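Local coordinates for protein monooxygenase (PDB 2I7G) that probably works as a flavin-dependent monooxygenase of the bacterial luciferase-like family, built on a TIM barrel, at residues M22-Y27 with P357-E362; E53-A58 with I95-A100; H257-D262 with A268-G273; L63-L68 with R329-M334. One frame throughout, in Å; residues are numbered along the deposited sequence.

Contact 1: M22-Y27 with P357-E362; sequences MELGLY and PLVRKE
A water bridges Met22 and Arg360: it donates to Met22 O at 2.6 Å and accepts from Arg360 NE at 2.8 Å. The same arginine has a stronger anchor at its tip, where NH2 makes a salt bridge to Asp64 OD2 and also reaches Gly62 O. Because Leu24 N bonds to that same Asp64 oxygen, one carboxylate serves both the strand and the helix. Below this polar strip the contact is greasy. Val359 CG1, swung anti to its own nitrogen (chi1 176°), lies 4.2 Å from CG of Met22, a selenomethionine, and 4.4 Å from Leu24 CD1. The other Leu24 methyl, CD2, lies 4.0 Å from Arg360 NE, the two side chains running past one another in opposite senses. Helix 341-363, the last of the chain, packs here on the outside of 23-28, the first barrel strand, where first and last strands meet; Tyr351 of the same helix hydrogen-bonds Gly25 O further along. With no direct hydrogen bond between 22-27 and 357-362, the join depends on modest apolar packing plus a shared aspartate: the cation of Arg360 is paired with Asp64, while its NE reaches the strand only through water.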
loop_
_atom_site.group_PDB
_atom_site.type_symbol
_atom_site.label_atom_id
_atom_site.label_comp_id
_atom_site.label_asym_id
_atom_site.label_seq_id
_atom_site.Cartn_x
_atom_site.Cartn_y
_atom_site.Cartn_z
HETATM N N MSE B 22 9.505 -26.387 10.693
HETATM C CA MSE B 22 8.198 -25.857 10.959
HETATM C C MSE B 22 8.351 -24.332 10.984
HETATM O O MSE B 22 9.224 -23.813 11.687
HETATM C CB MSE B 22 7.758 -26.349 12.341
HETATM C CG MSE B 22 6.573 -25.611 12.927
HETATM SE SE MSE B 22 4.973 -25.975 11.888
HETATM C CE MSE B 22 4.528 -27.745 12.574
ATOM N N GLU B 23 7.530 -23.619 10.228
ATOM C CA GLU B 23 7.526 -22.180 10.317
ATOM C C GLU B 23 6.460 -21.757 11.326
ATOM O O GLU B 23 5.303 -22.209 11.228
ATOM C CB GLU B 23 7.138 -21.555 8.971
ATOM C CG GLU B 23 8.259 -21.484 7.943
ATOM C CD GLU B 23 7.769 -20.758 6.682
ATOM O OE1 GLU B 23 6.709 -21.176 6.151
ATOM O OE2 GLU B 23 8.443 -19.786 6.234
ATOM N N LEU B 24 6.805 -20.889 12.274
ATOM C CA LEU B 24 5.799 -20.459 13.264
ATOM C C LEU B 24 5.551 -18.970 13.170
ATOM O O LEU B 24 6.491 -18.178 13.225
ATOM C CB LEU B 24 6.224 -20.783 14.700
ATOM C CG LEU B 24 6.557 -22.215 15.146
ATOM C CD1 LEU B 24 5.432 -23.185 14.895
ATOM C CD2 LEU B 24 7.915 -22.728 14.618
ATOM N N GLY B 25 4.282 -18.601 13.064
ATOM C CA GLY B 25 3.942 -17.221 12.875
ATOM C C GLY B 25 2.680 -16.769 13.571
ATOM O O GLY B 25 2.023 -17.536 14.321
ATOM N N LEU B 26 2.328 -15.529 13.266
ATOM C CA LEU B 26 1.167 -14.841 13.859
ATOM C C LEU B 26 0.338 -14.274 12.721
ATOM O O LEU B 26 0.889 -13.977 11.649
ATOM C CB LEU B 26 1.594 -13.636 14.703
ATOM C CG LEU B 26 2.244 -13.979 16.059
ATOM C CD1 LEU B 26 3.109 -12.825 16.608
ATOM C CD2 LEU B 26 1.156 -14.419 17.029
ATOM N N TYR B 27 -0.960 -14.139 12.954
ATOM C CA TYR B 27 -1.795 -13.288 12.060
ATOM C C TYR B 27 -2.826 -12.522 12.854
ATOM O O TYR B 27 -3.186 -12.950 13.957
ATOM C CB TYR B 27 -2.389 -14.059 10.883
ATOM C CG TYR B 27 -3.492 -15.049 11.200
ATOM C CD1 TYR B 27 -4.800 -14.829 10.738
ATOM C CD2 TYR B 27 -3.232 -16.208 11.943
ATOM C CE1 TYR B 27 -5.812 -15.750 10.998
ATOM C CE2 TYR B 27 -4.255 -17.129 12.233
ATOM C CZ TYR B 27 -5.540 -16.877 11.763
ATOM O OH TYR B 27 -6.540 -17.786 12.031
ATOM N N PRO B 357 11.341 -22.218 20.295
ATOM C CA PRO B 357 12.489 -23.109 20.519
ATOM C C PRO B 357 12.123 -24.554 20.900
ATOM O O PRO B 357 12.787 -25.477 20.413
ATOM C CB PRO B 357 13.280 -22.410 21.637
ATOM C CG PRO B 357 12.925 -20.929 21.424
ATOM C CD PRO B 357 11.445 -20.980 21.097
ATOM N N LEU B 358 11.098 -24.733 21.737
ATOM C CA LEU B 358 10.600 -26.054 22.116
ATOM C C LEU B 358 10.119 -26.822 20.878
ATOM O O LEU B 358 10.519 -27.986 20.658
ATOM C CB LEU B 358 9.474 -25.958 23.152
ATOM C CG LEU B 358 9.865 -25.612 24.603
ATOM C CD1 LEU B 358 8.596 -25.226 25.435
ATOM C CD2 LEU B 358 10.639 -26.759 25.256
ATOM N N VAL B 359 9.291 -26.157 20.066
ATOM C CA VAL B 359 8.739 -26.781 18.864
ATOM C C VAL B 359 9.849 -27.114 17.877
ATOM O O VAL B 359 9.932 -28.257 17.415
ATOM C CB VAL B 359 7.662 -25.920 18.199
ATOM C CG1 VAL B 359 7.209 -26.609 16.908
ATOM C CG2 VAL B 359 6.456 -25.685 19.192
ATOM N N ARG B 360 10.728 -26.149 17.610
ATOM C CA ARG B 360 11.813 -26.365 16.652
ATOM C C ARG B 360 12.758 -27.485 17.090
ATOM O O ARG B 360 13.206 -28.281 16.254
ATOM C CB ARG B 360 12.594 -25.067 16.405
ATOM C CG ARG B 360 11.819 -23.992 15.652
ATOM C CD ARG B 360 12.520 -22.610 15.733
ATOM N NE ARG B 360 11.722 -21.597 15.046
ATOM C CZ ARG B 360 11.648 -20.314 15.390
ATOM N NH1 ARG B 360 12.338 -19.863 16.442
ATOM N NH2 ARG B 360 10.880 -19.473 14.668
ATOM N N LYS B 361 13.046 -27.551 18.390
ATOM C CA LYS B 361 13.945 -28.567 18.967
ATOM C C LYS B 361 13.391 -29.981 18.779
ATOM O O LYS B 361 14.121 -30.907 18.403
ATOM C CB LYS B 361 14.217 -28.252 20.453
ATOM C CG LYS B 361 14.670 -29.416 21.361
ATOM C CD LYS B 361 15.201 -28.925 22.730
ATOM C CE LYS B 361 14.177 -28.114 23.572
ATOM N NZ LYS B 361 13.402 -28.904 24.590
ATOM N N GLU B 362 12.094 -30.128 19.027
ATOM C CA GLU B 362 11.411 -31.406 18.936
ATOM C C GLU B 362 11.212 -31.875 17.487
ATOM O O GLU B 362 11.447 -33.052 17.176
ATOM C CB GLU B 362 10.099 -31.324 19.708
ATOM C CG GLU B 362 9.222 -32.565 19.628
ATOM C CD GLU B 362 9.805 -33.772 20.345
ATOM O OE1 GLU B 362 10.701 -33.612 21.216
ATOM O OE2 GLU B 362 9.350 -34.895 20.037
HETATM O O HOH W 1 11.014 -22.016 12.384
#

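Contact 2: E53-A58 with I95-A100; sequences EEIELA and IRLTSA
Ile95 lays its terminal methyl against Ala58: Ile95 CD1 is 3.6 Å from Ala58 CB and 3.9 Å from Ala58 C, so it bears on the helix backbone as well as on the small side chain. CG1 stands anti to the nitrogen of Ile95 (chi1 -161°), which throws CD1 outward to the helix and leaves CG2 between the backbone N and the carbonyl carbon. One turn back on the helix, Ile55 meets Leu97: CG2 of the isoleucine and CD2 of the leucine lie 4.1 Å apart, the two branches crossing at a slant. CG of Leu97 sits beside its own N (chi1 -65°), and its side chain also touches Leu85, Ala88 and Ala89 of helix 81-89, so Leu97 packs against both helices. Ile55 reaches Ala88 as well, which brings the two helices together over the leucine. Ile55 and Ala58 in turn both rest on Phe66 of the intervening strand 65-68. This is the outer layer of a TIM barrel, where the first helix reaches past the second strand to the third. Ile95 is fixed from its backbone, since its N bonds to Asp59 OD1, just beyond Ala58, and its O takes a bond from Arg126. Nothing polar passes between 53-58 and 95-100, so shape and burial of four aliphatic side chains carry the contact, and hydrogen bonding is left to the sheet and to the backbone of Ile95.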
loop_
_atom_site.group_PDB
_atom_site.type_symbol
_atom_site.label_atom_id
_atom_site.label_comp_id
_atom_site.label_asym_id
_atom_site.label_seq_id
_atom_site.Cartn_x
_atom_site.Cartn_y
_atom_site.Cartn_z
ATOM N N GLU B 53 4.283 -2.305 16.418
ATOM C CA GLU B 53 5.053 -2.799 17.564
ATOM C C GLU B 53 4.975 -4.334 17.680
ATOM O O GLU B 53 5.988 -4.966 17.982
ATOM C CB GLU B 53 4.594 -2.145 18.854
ATOM C CG GLU B 53 4.977 -0.647 18.946
ATOM C CD GLU B 53 4.467 -0.017 20.249
ATOM O OE1 GLU B 53 3.840 -0.752 21.071
ATOM O OE2 GLU B 53 4.730 1.199 20.472
ATOM N N GLU B 54 3.789 -4.903 17.455
ATOM C CA GLU B 54 3.609 -6.374 17.438
ATOM C C GLU B 54 4.537 -6.996 16.404
ATOM O O GLU B 54 5.190 -7.991 16.699
ATOM C CB GLU B 54 2.173 -6.823 17.069
ATOM C CG GLU B 54 1.080 -6.385 18.041
ATOM C CD GLU B 54 -0.346 -6.728 17.510
ATOM O OE1 GLU B 54 -1.250 -5.872 17.670
ATOM O OE2 GLU B 54 -0.524 -7.846 16.930
ATOM N N ILE B 55 4.502 -6.462 15.179
ATOM C CA ILE B 55 5.266 -7.062 14.051
ATOM C C ILE B 55 6.766 -6.930 14.312
ATOM O O ILE B 55 7.532 -7.886 14.113
ATOM C CB ILE B 55 4.869 -6.410 12.695
ATOM C CG1 ILE B 55 3.389 -6.675 12.429
ATOM C CG2 ILE B 55 5.684 -7.038 11.552
ATOM C CD1 ILE B 55 2.769 -5.785 11.298
ATOM N N GLU B 56 7.199 -5.767 14.787
ATOM C CA GLU B 56 8.614 -5.574 15.068
ATOM C C GLU B 56 9.102 -6.534 16.165
ATOM O O GLU B 56 10.192 -7.112 16.046
ATOM C CB GLU B 56 8.910 -4.133 15.458
ATOM C CG GLU B 56 8.675 -3.091 14.357
ATOM C CD GLU B 56 8.335 -1.736 14.955
ATOM O OE1 GLU B 56 8.569 -1.559 16.172
ATOM O OE2 GLU B 56 7.816 -0.855 14.233
ATOM N N LEU B 57 8.287 -6.722 17.204
ATOM C CA LEU B 57 8.656 -7.644 18.267
ATOM C C LEU B 57 8.751 -9.062 17.733
ATOM O O LEU B 57 9.712 -9.757 18.039
ATOM C CB LEU B 57 7.674 -7.575 19.445
ATOM C CG LEU B 57 8.074 -8.523 20.597
ATOM C CD1 LEU B 57 9.478 -8.191 21.122
ATOM C CD2 LEU B 57 7.022 -8.456 21.717
ATOM N N ALA B 58 7.746 -9.475 16.953
ATOM C CA ALA B 58 7.720 -10.811 16.342
ATOM C C ALA B 58 8.979 -11.049 15.525
ATOM O O ALA B 58 9.600 -12.112 15.617
ATOM C CB ALA B 58 6.482 -10.980 15.470
ATOM N N ILE B 95 11.368 -11.521 9.395
ATOM C CA ILE B 95 10.022 -12.104 9.340
ATOM C C ILE B 95 9.380 -11.989 7.949
ATOM O O ILE B 95 9.518 -10.965 7.272
ATOM C CB ILE B 95 9.134 -11.482 10.446
ATOM C CG1 ILE B 95 7.906 -12.356 10.749
ATOM C CG2 ILE B 95 8.794 -10.035 10.138
ATOM C CD1 ILE B 95 7.361 -12.071 12.154
ATOM N N ARG B 96 8.712 -13.050 7.514
ATOM C CA ARG B 96 7.989 -12.968 6.275
ATOM C C ARG B 96 6.665 -12.255 6.476
ATOM O O ARG B 96 6.065 -12.312 7.561
ATOM C CB ARG B 96 7.871 -14.330 5.623
ATOM C CG ARG B 96 9.310 -14.833 5.283
ATOM C CD ARG B 96 9.382 -16.039 4.426
ATOM N NE ARG B 96 8.664 -15.867 3.179
ATOM C CZ ARG B 96 9.229 -15.464 2.042
ATOM N NH1 ARG B 96 10.535 -15.162 1.978
ATOM N NH2 ARG B 96 8.470 -15.347 0.973
ATOM N N LEU B 97 6.214 -11.577 5.438
ATOM C CA LEU B 97 5.089 -10.629 5.574
ATOM C C LEU B 97 3.983 -11.004 4.582
ATOM O O LEU B 97 4.193 -10.931 3.338
ATOM C CB LEU B 97 5.585 -9.201 5.269
ATOM C CG LEU B 97 6.628 -8.660 6.298
ATOM C CD1 LEU B 97 7.257 -7.381 5.720
ATOM C CD2 LEU B 97 6.007 -8.429 7.685
ATOM N N THR B 98 2.827 -11.396 5.097
ATOM C CA THR B 98 1.775 -11.952 4.190
ATOM C C THR B 98 0.418 -11.310 4.468
ATOM O O THR B 98 0.129 -10.893 5.598
ATOM C CB THR B 98 1.651 -13.515 4.289
ATOM O OG1 THR B 98 0.676 -14.023 3.367
ATOM C CG2 THR B 98 1.269 -13.973 5.716
ATOM N N SER B 99 -0.423 -11.250 3.447
ATOM C CA SER B 99 -1.862 -11.074 3.753
ATOM C C SER B 99 -2.405 -12.395 4.380
ATOM O O SER B 99 -1.816 -13.462 4.203
ATOM C CB SER B 99 -2.652 -10.695 2.503
ATOM O OG SER B 99 -2.446 -11.631 1.458
ATOM N N ALA B 100 -3.523 -12.309 5.088
ATOM C CA ALA B 100 -4.130 -13.481 5.752
ATOM C C ALA B 100 -5.584 -13.128 6.122
ATOM O O ALA B 100 -5.919 -13.106 7.299
ATOM C CB ALA B 100 -3.276 -13.861 7.040
#

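Contact 3: H257-D262 with A268-G273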
loop_
_atom_site.group_PDB
_atom_site.type_symbol
_atom_site.label_atom_id
_atom_site.label_comp_id
_atom_site.label_asym_id
_atom_site.label_seq_id
_atom_site.Cartn_x
_atom_site.Cartn_y
_atom_site.Cartn_z
ATOM N N HIS B 257 -6.805 -19.998 16.314
ATOM C CA HIS B 257 -6.924 -18.971 17.335
ATOM C C HIS B 257 -6.308 -19.470 18.619
ATOM O O HIS B 257 -6.302 -20.674 18.886
ATOM C CB HIS B 257 -8.384 -18.607 17.551
ATOM C CG HIS B 257 -9.012 -17.999 16.337
ATOM N ND1 HIS B 257 -9.987 -18.640 15.599
ATOM C CD2 HIS B 257 -8.752 -16.839 15.687
ATOM C CE1 HIS B 257 -10.326 -17.881 14.568
ATOM N NE2 HIS B 257 -9.607 -16.777 14.609
ATOM N N GLY B 258 -5.822 -18.536 19.429
ATOM C CA GLY B 258 -5.283 -18.935 20.733
ATOM C C GLY B 258 -4.558 -17.809 21.433
ATOM O O GLY B 258 -4.686 -16.627 21.066
ATOM N N PHE B 259 -3.831 -18.163 22.489
ATOM C CA PHE B 259 -3.151 -17.121 23.253
ATOM C C PHE B 259 -2.122 -17.781 24.171
ATOM O O PHE B 259 -2.341 -18.896 24.652
ATOM C CB PHE B 259 -4.183 -16.319 24.063
ATOM C CG PHE B 259 -3.597 -15.164 24.831
ATOM C CD1 PHE B 259 -2.838 -14.169 24.188
ATOM C CD2 PHE B 259 -3.805 -15.070 26.209
ATOM C CE1 PHE B 259 -2.283 -13.101 24.923
ATOM C CE2 PHE B 259 -3.251 -13.982 26.957
ATOM C CZ PHE B 259 -2.483 -13.030 26.314
ATOM N N ILE B 260 -0.988 -17.102 24.354
ATOM C CA ILE B 260 0.076 -17.615 25.239
ATOM C C ILE B 260 0.281 -16.618 26.384
ATOM O O ILE B 260 0.332 -15.397 26.156
ATOM C CB ILE B 260 1.390 -17.819 24.442
ATOM C CG1 ILE B 260 1.187 -18.842 23.297
ATOM C CG2 ILE B 260 2.527 -18.225 25.378
ATOM C CD1 ILE B 260 2.137 -18.668 22.128
ATOM N N ALA B 261 0.395 -17.118 27.617
ATOM C CA ALA B 261 0.681 -16.236 28.745
ATOM C C ALA B 261 1.563 -16.993 29.723
ATOM O O ALA B 261 1.941 -18.145 29.466
ATOM C CB ALA B 261 -0.637 -15.746 29.460
ATOM N N ASP B 262 1.899 -16.345 30.828
ATOM C CA ASP B 262 2.889 -16.912 31.731
ATOM C C ASP B 262 2.362 -18.160 32.434
ATOM O O ASP B 262 3.167 -18.995 32.889
ATOM C CB ASP B 262 3.326 -15.863 32.738
ATOM C CG ASP B 262 4.313 -14.865 32.110
ATOM O OD1 ASP B 262 5.516 -15.226 32.014
ATOM O OD2 ASP B 262 3.895 -13.757 31.676
ATOM N N ALA B 268 -6.080 -18.316 29.796
ATOM C CA ALA B 268 -7.531 -18.532 29.706
ATOM C C ALA B 268 -8.316 -17.294 30.175
ATOM O O ALA B 268 -9.213 -16.818 29.449
ATOM C CB ALA B 268 -7.936 -19.774 30.534
ATOM N N ASP B 269 -7.975 -16.772 31.362
ATOM C CA ASP B 269 -8.714 -15.646 31.957
ATOM C C ASP B 269 -8.624 -14.424 31.040
ATOM O O ASP B 269 -9.637 -13.768 30.748
ATOM C CB ASP B 269 -8.171 -15.293 33.345
ATOM C CG ASP B 269 -8.517 -16.332 34.425
ATOM O OD1 ASP B 269 -9.340 -17.234 34.198
ATOM O OD2 ASP B 269 -7.936 -16.230 35.532
ATOM N N GLN B 270 -7.411 -14.137 30.572
ATOM C CA GLN B 270 -7.182 -12.944 29.768
ATOM C C GLN B 270 -7.879 -13.042 28.416
ATOM O O GLN B 270 -8.405 -12.036 27.930
ATOM C CB GLN B 270 -5.680 -12.637 29.611
ATOM C CG GLN B 270 -5.049 -12.222 30.934
ATOM C CD GLN B 270 -3.519 -12.117 30.878
ATOM O OE1 GLN B 270 -2.896 -12.243 29.814
ATOM N NE2 GLN B 270 -2.905 -11.913 32.063
ATOM N N PHE B 271 -7.923 -14.244 27.839
ATOM C CA PHE B 271 -8.577 -14.477 26.536
ATOM C C PHE B 271 -10.105 -14.483 26.665
ATOM O O PHE B 271 -10.799 -14.024 25.769
ATOM C CB PHE B 271 -8.060 -15.788 25.923
ATOM C CG PHE B 271 -8.089 -15.858 24.386
ATOM C CD1 PHE B 271 -8.788 -16.880 23.748
ATOM C CD2 PHE B 271 -7.394 -14.935 23.595
ATOM C CE1 PHE B 271 -8.806 -16.978 22.338
ATOM C CE2 PHE B 271 -7.400 -15.036 22.177
ATOM C CZ PHE B 271 -8.098 -16.067 21.566
ATOM N N TYR B 272 -10.620 -14.985 27.781
ATOM C CA TYR B 272 -12.077 -15.093 28.033
ATOM C C TYR B 272 -12.670 -13.843 28.722
ATOM O O TYR B 272 -13.889 -13.700 28.795
ATOM C CB TYR B 272 -12.307 -16.289 28.940
ATOM C CG TYR B 272 -13.727 -16.737 29.198
ATOM C CD1 TYR B 272 -14.339 -16.487 30.427
ATOM C CD2 TYR B 272 -14.431 -17.492 28.237
ATOM C CE1 TYR B 272 -15.651 -16.957 30.707
ATOM C CE2 TYR B 272 -15.734 -17.978 28.506
ATOM C CZ TYR B 272 -16.329 -17.701 29.730
ATOM O OH TYR B 272 -17.597 -18.166 29.990
ATOM N N GLY B 273 -11.823 -12.962 29.261
ATOM C CA GLY B 273 -12.317 -11.805 30.037
ATOM C C GLY B 273 -13.340 -10.990 29.247
ATOM O O GLY B 273 -13.130 -10.745 28.060
#
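Phe259 and Phe271 meet at the root of one and the side of the other: Phe259 CB lies 3.5 Å from Phe271 CD2. Their rings are nearly parallel, planes 7° apart, yet slid so far along each other that the centroids stand 6.0 Å apart and overlap is slight. Phe271 looks instead at the strand backbone. Gly258 C sits over one face of its ring, toward the rim, and Gly258 O comes from above the same face, 3.3 Å from Phe271 CE2. At the far end of the other ring, Gln270 OE1 comes to the edge of Phe259, in the ring plane and 3.4 Å from CE2, with its amide turned 52° to the ring; the extended glutamine chain carries it there, and Ala261 CB lies 4.2 Å from that oxygen.

Outside this shell, Leu308 of strand 307-309 touches both phenylalanine side chains, and Met279 and Ile336 add to the packing on Phe271. Backbone bonds from Phe259 to Phe307 and Gly309 hold the strand in the sheet. Helix 264-272 turns back from barrel strand 252-260, the short segments running at 132°, and is the first of three helices before strand 307-309, an apparent insertion in the barrel. Only the edge hydrogens of Phe259 face an oxygen, probably a weak attraction to Gln270 OE1; the Gly258 carbonyl over Phe271 is van der Waals packing, like the rest.

Contact 4: L63-L68 with R329-M334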
loop_
_atom_site.group_PDB
_atom_site.type_symbol
_atom_site.label_atom_id
_atom_site.label_comp_id
_atom_site.label_asym_id
_atom_site.label_seq_id
_atom_site.Cartn_x
_atom_site.Cartn_y
_atom_site.Cartn_z
ATOM N N LEU B 63 10.212 -15.010 15.192
ATOM C CA LEU B 63 9.053 -15.655 14.562
ATOM C C LEU B 63 9.160 -15.526 13.026
ATOM O O LEU B 63 9.790 -14.581 12.493
ATOM C CB LEU B 63 7.746 -15.083 15.089
ATOM C CG LEU B 63 7.549 -15.525 16.560
ATOM C CD1 LEU B 63 6.375 -14.656 17.106
ATOM C CD2 LEU B 63 7.304 -17.063 16.682
ATOM N N ASP B 64 8.585 -16.503 12.334
ATOM C CA ASP B 64 8.873 -16.715 10.905
ATOM C C ASP B 64 7.982 -15.952 9.964
ATOM O O ASP B 64 8.404 -15.614 8.862
ATOM C CB ASP B 64 8.798 -18.207 10.578
ATOM C CG ASP B 64 9.841 -19.004 11.355
ATOM O OD1 ASP B 64 11.052 -18.699 11.198
ATOM O OD2 ASP B 64 9.447 -19.888 12.143
ATOM N N VAL B 65 6.731 -15.715 10.375
ATOM C CA VAL B 65 5.724 -15.144 9.469
ATOM C C VAL B 65 4.789 -14.266 10.273
ATOM O O VAL B 65 4.441 -14.608 11.410
ATOM C CB VAL B 65 4.826 -16.263 8.845
ATOM C CG1 VAL B 65 3.726 -15.644 7.955
ATOM C CG2 VAL B 65 5.665 -17.300 8.111
ATOM N N PHE B 66 4.375 -13.146 9.672
ATOM C CA PHE B 66 3.290 -12.353 10.235
ATOM C C PHE B 66 2.278 -12.021 9.128
ATOM O O PHE B 66 2.670 -11.490 8.047
ATOM C CB PHE B 66 3.869 -11.063 10.869
ATOM C CG PHE B 66 2.966 -10.426 11.932
ATOM C CD1 PHE B 66 3.373 -10.413 13.279
ATOM C CD2 PHE B 66 1.746 -9.874 11.584
ATOM C CE1 PHE B 66 2.573 -9.847 14.277
ATOM C CE2 PHE B 66 0.894 -9.298 12.563
ATOM C CZ PHE B 66 1.317 -9.291 13.931
ATOM N N GLY B 67 1.013 -12.336 9.403
ATOM C CA GLY B 67 -0.102 -12.079 8.452
ATOM C C GLY B 67 -1.091 -11.015 8.889
ATOM O O GLY B 67 -1.413 -10.903 10.089
ATOM N N LEU B 68 -1.621 -10.248 7.921
ATOM C CA LEU B 68 -2.660 -9.244 8.225
ATOM C C LEU B 68 -3.836 -9.509 7.274
ATOM O O LEU B 68 -3.630 -9.670 6.037
ATOM C CB LEU B 68 -2.172 -7.835 7.941
ATOM C CG LEU B 68 -0.919 -7.405 8.679
ATOM C CD1 LEU B 68 -0.624 -5.954 8.284
ATOM C CD2 LEU B 68 -1.122 -7.444 10.216
ATOM N N ARG B 329 3.705 -25.148 8.307
ATOM C CA ARG B 329 3.571 -23.831 8.858
ATOM C C ARG B 329 2.411 -23.831 9.877
ATOM O O ARG B 329 1.443 -24.572 9.706
ATOM C CB ARG B 329 3.366 -22.820 7.701
ATOM C CG ARG B 329 3.051 -21.391 8.175
ATOM C CD ARG B 329 2.865 -20.433 6.964
ATOM N NE ARG B 329 4.121 -20.130 6.290
ATOM C CZ ARG B 329 4.249 -19.208 5.308
ATOM N NH1 ARG B 329 3.206 -18.523 4.875
ATOM N NH2 ARG B 329 5.433 -18.968 4.792
ATOM N N PHE B 330 2.558 -23.022 10.924
ATOM C CA PHE B 330 1.567 -22.869 11.999
ATOM C C PHE B 330 1.394 -21.385 12.230
ATOM O O PHE B 330 2.375 -20.706 12.572
ATOM C CB PHE B 330 2.045 -23.567 13.294
ATOM C CG PHE B 330 1.172 -23.318 14.480
ATOM C CD1 PHE B 330 0.048 -24.131 14.709
ATOM C CD2 PHE B 330 1.451 -22.266 15.376
ATOM C CE1 PHE B 330 -0.803 -23.905 15.792
ATOM C CE2 PHE B 330 0.629 -22.064 16.514
ATOM C CZ PHE B 330 -0.514 -22.871 16.704
ATOM N N LEU B 331 0.170 -20.860 12.074
ATOM C CA LEU B 331 -0.109 -19.446 12.266
ATOM C C LEU B 331 -1.142 -19.240 13.381
ATOM O O LEU B 331 -2.223 -19.829 13.352
ATOM C CB LEU B 331 -0.656 -18.802 10.978
ATOM C CG LEU B 331 0.250 -18.658 9.759
ATOM C CD1 LEU B 331 -0.488 -17.698 8.756
ATOM C CD2 LEU B 331 1.666 -18.122 10.147
ATOM N N LEU B 332 -0.799 -18.386 14.339
ATOM C CA LEU B 332 -1.626 -18.216 15.535
ATOM C C LEU B 332 -2.229 -16.810 15.538
ATOM O O LEU B 332 -1.468 -15.826 15.388
ATOM C CB LEU B 332 -0.690 -18.395 16.744
ATOM C CG LEU B 332 -1.367 -18.253 18.101
ATOM C CD1 LEU B 332 -2.501 -19.294 18.305
ATOM C CD2 LEU B 332 -0.290 -18.275 19.302
ATOM N N GLN B 333 -3.539 -16.699 15.765
ATOM C CA GLN B 333 -4.201 -15.388 15.895
ATOM C C GLN B 333 -4.562 -15.190 17.372
ATOM O O GLN B 333 -5.452 -15.878 17.898
ATOM C CB GLN B 333 -5.439 -15.298 14.991
ATOM C CG GLN B 333 -6.199 -13.979 15.176
ATOM C CD GLN B 333 -7.358 -13.804 14.192
ATOM O OE1 GLN B 333 -7.196 -13.945 12.975
ATOM N NE2 GLN B 333 -8.474 -13.429 14.696
HETATM N N MSE B 334 -3.826 -14.297 18.034
HETATM C CA MSE B 334 -4.049 -13.948 19.452
HETATM C C MSE B 334 -4.730 -12.584 19.570
HETATM O O MSE B 334 -5.650 -12.382 20.385
HETATM C CB MSE B 334 -2.705 -13.873 20.206
HETATM C CG MSE B 334 -1.825 -15.101 20.085
HETATM SE SE MSE B 334 -0.219 -15.021 21.241
HETATM C CE MSE B 334 0.662 -13.513 20.441
#
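Val65 packs tightly against Arg329 and Leu331. Its CG2 methyl sits over one face of the guanidinium, toward the rim, 3.7 Å from Arg329 CZ, while CB and CG1 each lie 3.9 Å from Leu331 CD2. Both partners cross the valine at about a right angle. The arginine runs straight from CB to CD and then bends at chi3 (-72°), which brings the flat group under the methyl. Its nitrogens are spoken for: NE makes a salt bridge with Glu23 OE1, NH1 another with Glu128 OE1, so two carboxylates fix the rotation of the plane and probably keep the buried charge in place.

All this happens inside the TIM barrel, between strands 65-68 and 329-333, which are not sheet neighbours; strand 23-28 runs between them. There Gly25 has no side chain to intervene, and Leu331 CD2 drops to 3.7 Å from Gly25 CA.

Between these two segments the fit slackens farther along: Gly67 CA stays 5.6 Å from Leu331 CD1, and it is Tyr27 of the intervening strand that packs on Gly67. At the other end, CB of the partly exposed Asp64 points toward 329-334 but stays 6.6 Å from Arg329 NE.

Overall arrangement
All four contacts are buried, but at different depths. Contact 4 is innermost, about 7 Å from the chain centre, and lies inside the barrel, where charge is paired under aliphatic cover. Contacts 1 and 2 belong to the outer helical layer: one joins the last helix to the first strand with water and aspartate help, the other is purely apolar. Contact 3, about 19 Å out, joins a barrel strand to a helix that appears inserted and relies on aromatics. Strands tie them together: 23-28 of contact 1 lies between the two strands of contact 4, Arg96 O takes a probable hydrogen bond from Phe66 N, Gly258 N gives one to Gln333 O, and Leu26 packs on Ala58 between contacts 1 and 2.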